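Local coordinates for chitinase (Paenibacillus sp. FPU-7, PDB 5GZT), which probably hydrolyses the beta-1,4 linkages between N-acetylglucosamine units at random internal positions in chitin and chitodextrins, at residues Asn313-Thr318 against Ala389-Asp394. Sequence-based numbering, arbitrary orientation.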
loop_
_atom_site.group_PDB
_atom_site.type_symbol
_atom_site.label_atom_id
_atom_site.label_comp_id
_atom_site.label_asym_id
_atom_site.label_seq_id
_atom_site.Cartn_x
_atom_site.Cartn_y
_atom_site.Cartn_z
ATOM N N ASN B 313 4.999 -1.983 -30.103
ATOM C CA ASN B 313 4.302 -1.262 -31.197
ATOM C C ASN B 313 3.345 -0.262 -30.573
ATOM O O ASN B 313 2.153 -0.282 -30.878
ATOM C CB ASN B 313 3.497 -2.190 -32.144
ATOM C CG ASN B 313 4.342 -3.275 -32.814
ATOM O OD1 ASN B 313 3.864 -4.396 -33.001
ATOM N ND2 ASN B 313 5.575 -2.953 -33.189
ATOM N N GLY B 314 3.864 0.507 -29.612
ATOM C CA GLY B 314 3.179 1.642 -29.005
ATOM C C GLY B 314 1.938 1.325 -28.254
ATOM O O GLY B 314 1.186 2.240 -27.916
ATOM N N LYS B 315 1.732 0.043 -27.975
ATOM C CA LYS B 315 0.630 -0.442 -27.172
ATOM C C LYS B 315 1.109 -1.284 -25.951
ATOM O O LYS B 315 2.204 -1.836 -25.895
ATOM C CB LYS B 315 -0.286 -1.311 -28.015
ATOM C CG LYS B 315 -0.854 -0.618 -29.251
ATOM C CD LYS B 315 -0.961 -1.618 -30.394
ATOM C CE LYS B 315 -1.633 -1.032 -31.622
ATOM N NZ LYS B 315 -2.565 -2.051 -32.157
ATOM N N VAL B 316 0.185 -1.426 -25.031
ATOM C CA VAL B 316 0.394 -2.087 -23.782
ATOM C C VAL B 316 0.069 -3.579 -23.869
ATOM O O VAL B 316 -1.091 -3.943 -24.066
ATOM C CB VAL B 316 -0.471 -1.458 -22.658
ATOM C CG1 VAL B 316 -0.241 -2.193 -21.321
ATOM C CG2 VAL B 316 -0.188 0.041 -22.526
ATOM N N VAL B 317 1.078 -4.399 -23.551
ATOM C CA VAL B 317 1.050 -5.862 -23.672
ATOM C C VAL B 317 1.558 -6.546 -22.418
ATOM O O VAL B 317 2.269 -5.934 -21.630
ATOM C CB VAL B 317 1.967 -6.307 -24.808
ATOM C CG1 VAL B 317 1.397 -5.872 -26.188
ATOM C CG2 VAL B 317 3.389 -5.774 -24.636
ATOM N N THR B 318 1.225 -7.799 -22.227
ATOM C CA THR B 318 1.830 -8.535 -21.142
ATOM C C THR B 318 3.371 -8.640 -21.354
ATOM O O THR B 318 3.897 -8.454 -22.479
ATOM C CB THR B 318 1.206 -9.924 -20.976
ATOM O OG1 THR B 318 1.309 -10.623 -22.198
ATOM C CG2 THR B 318 -0.194 -9.866 -20.575
ATOM N N ALA B 389 -2.692 5.283 -24.680
ATOM C CA ALA B 389 -3.746 5.455 -23.657
ATOM C C ALA B 389 -4.915 4.544 -23.816
ATOM O O ALA B 389 -5.447 3.973 -22.828
ATOM C CB ALA B 389 -4.201 6.886 -23.614
ATOM N N ASN B 390 -5.334 4.373 -25.074
ATOM C CA ASN B 390 -6.457 3.468 -25.373
ATOM C C ASN B 390 -6.047 2.043 -25.051
ATOM O O ASN B 390 -6.776 1.300 -24.365
ATOM C CB ASN B 390 -6.916 3.628 -26.852
ATOM C CG ASN B 390 -7.725 4.909 -27.087
ATOM O OD1 ASN B 390 -8.592 5.273 -26.291
ATOM N ND2 ASN B 390 -7.448 5.589 -28.198
ATOM N N SER B 391 -4.856 1.671 -25.502
ATOM C CA SER B 391 -4.265 0.366 -25.121
ATOM C C SER B 391 -4.202 0.103 -23.597
ATOM O O SER B 391 -4.591 -1.002 -23.075
ATOM C CB SER B 391 -2.871 0.219 -25.711
ATOM O OG SER B 391 -2.588 -1.161 -25.661
ATOM N N ALA B 392 -3.779 1.134 -22.872
ATOM C CA ALA B 392 -3.683 1.010 -21.390
ATOM C C ALA B 392 -4.989 0.751 -20.787
ATOM O O ALA B 392 -5.135 -0.165 -19.931
ATOM C CB ALA B 392 -3.067 2.228 -20.792
ATOM N N LEU B 393 -6.006 1.498 -21.259
ATOM C CA LEU B 393 -7.356 1.252 -20.758
ATOM C C LEU B 393 -7.866 -0.141 -21.108
ATOM O O LEU B 393 -8.519 -0.835 -20.290
ATOM C CB LEU B 393 -8.351 2.387 -21.143
ATOM C CG LEU B 393 -8.416 3.543 -20.107
ATOM C CD1 LEU B 393 -7.222 4.504 -20.242
ATOM C CD2 LEU B 393 -9.745 4.295 -20.171
ATOM N N ASP B 394 -7.545 -0.614 -22.303
ATOM C CA ASP B 394 -7.909 -2.019 -22.673
ATOM C C ASP B 394 -7.355 -3.060 -21.698
ATOM O O ASP B 394 -8.096 -4.018 -21.275
ATOM C CB ASP B 394 -7.425 -2.356 -24.100
ATOM C CG ASP B 394 -8.222 -1.598 -25.192
ATOM O OD1 ASP B 394 -9.420 -1.345 -24.951
ATOM O OD2 ASP B 394 -7.637 -1.203 -26.231
HETATM O O HOH W 1 -3.575 -3.645 -23.989
#
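K315 and S391 bring the two backbones nearest, their CA atoms 5.4 Å apart, where strand 315-318 runs beside the helical segment 389-394. The two N-to-C directions diverge by 32°, and the short axes approach to 6.5 Å. One direct hydrogen bond joins them: V316 N donates to S391 OG over 2.9 Å, bent to 154° at the hydrogen. The CB of S391 already points toward the strand, and a chi1 of -162°, with OG opposite the residue's own N, places the hydroxyl by V316 N. A water lies between V316 O and S391 O, though its 2.5 Å approach to V316 O is too short to be relied on. In this family 18 TIM-barrel domain, the strand is the return arm of a hairpin with barrel strand 303-312, laid against the outer helix 382-398. Beside the polar link, V316 CG2 lies over the helix backbone, 3.8 Å from A392 N, and meets A392 CB at 4.0 Å; F388 and F395 of the same helix also touch the valine. K315 contributes the foot of its side chain, CB resting 3.3 Å from S391 OG, while the far end of the lysine side chain leads away from segment 389-394.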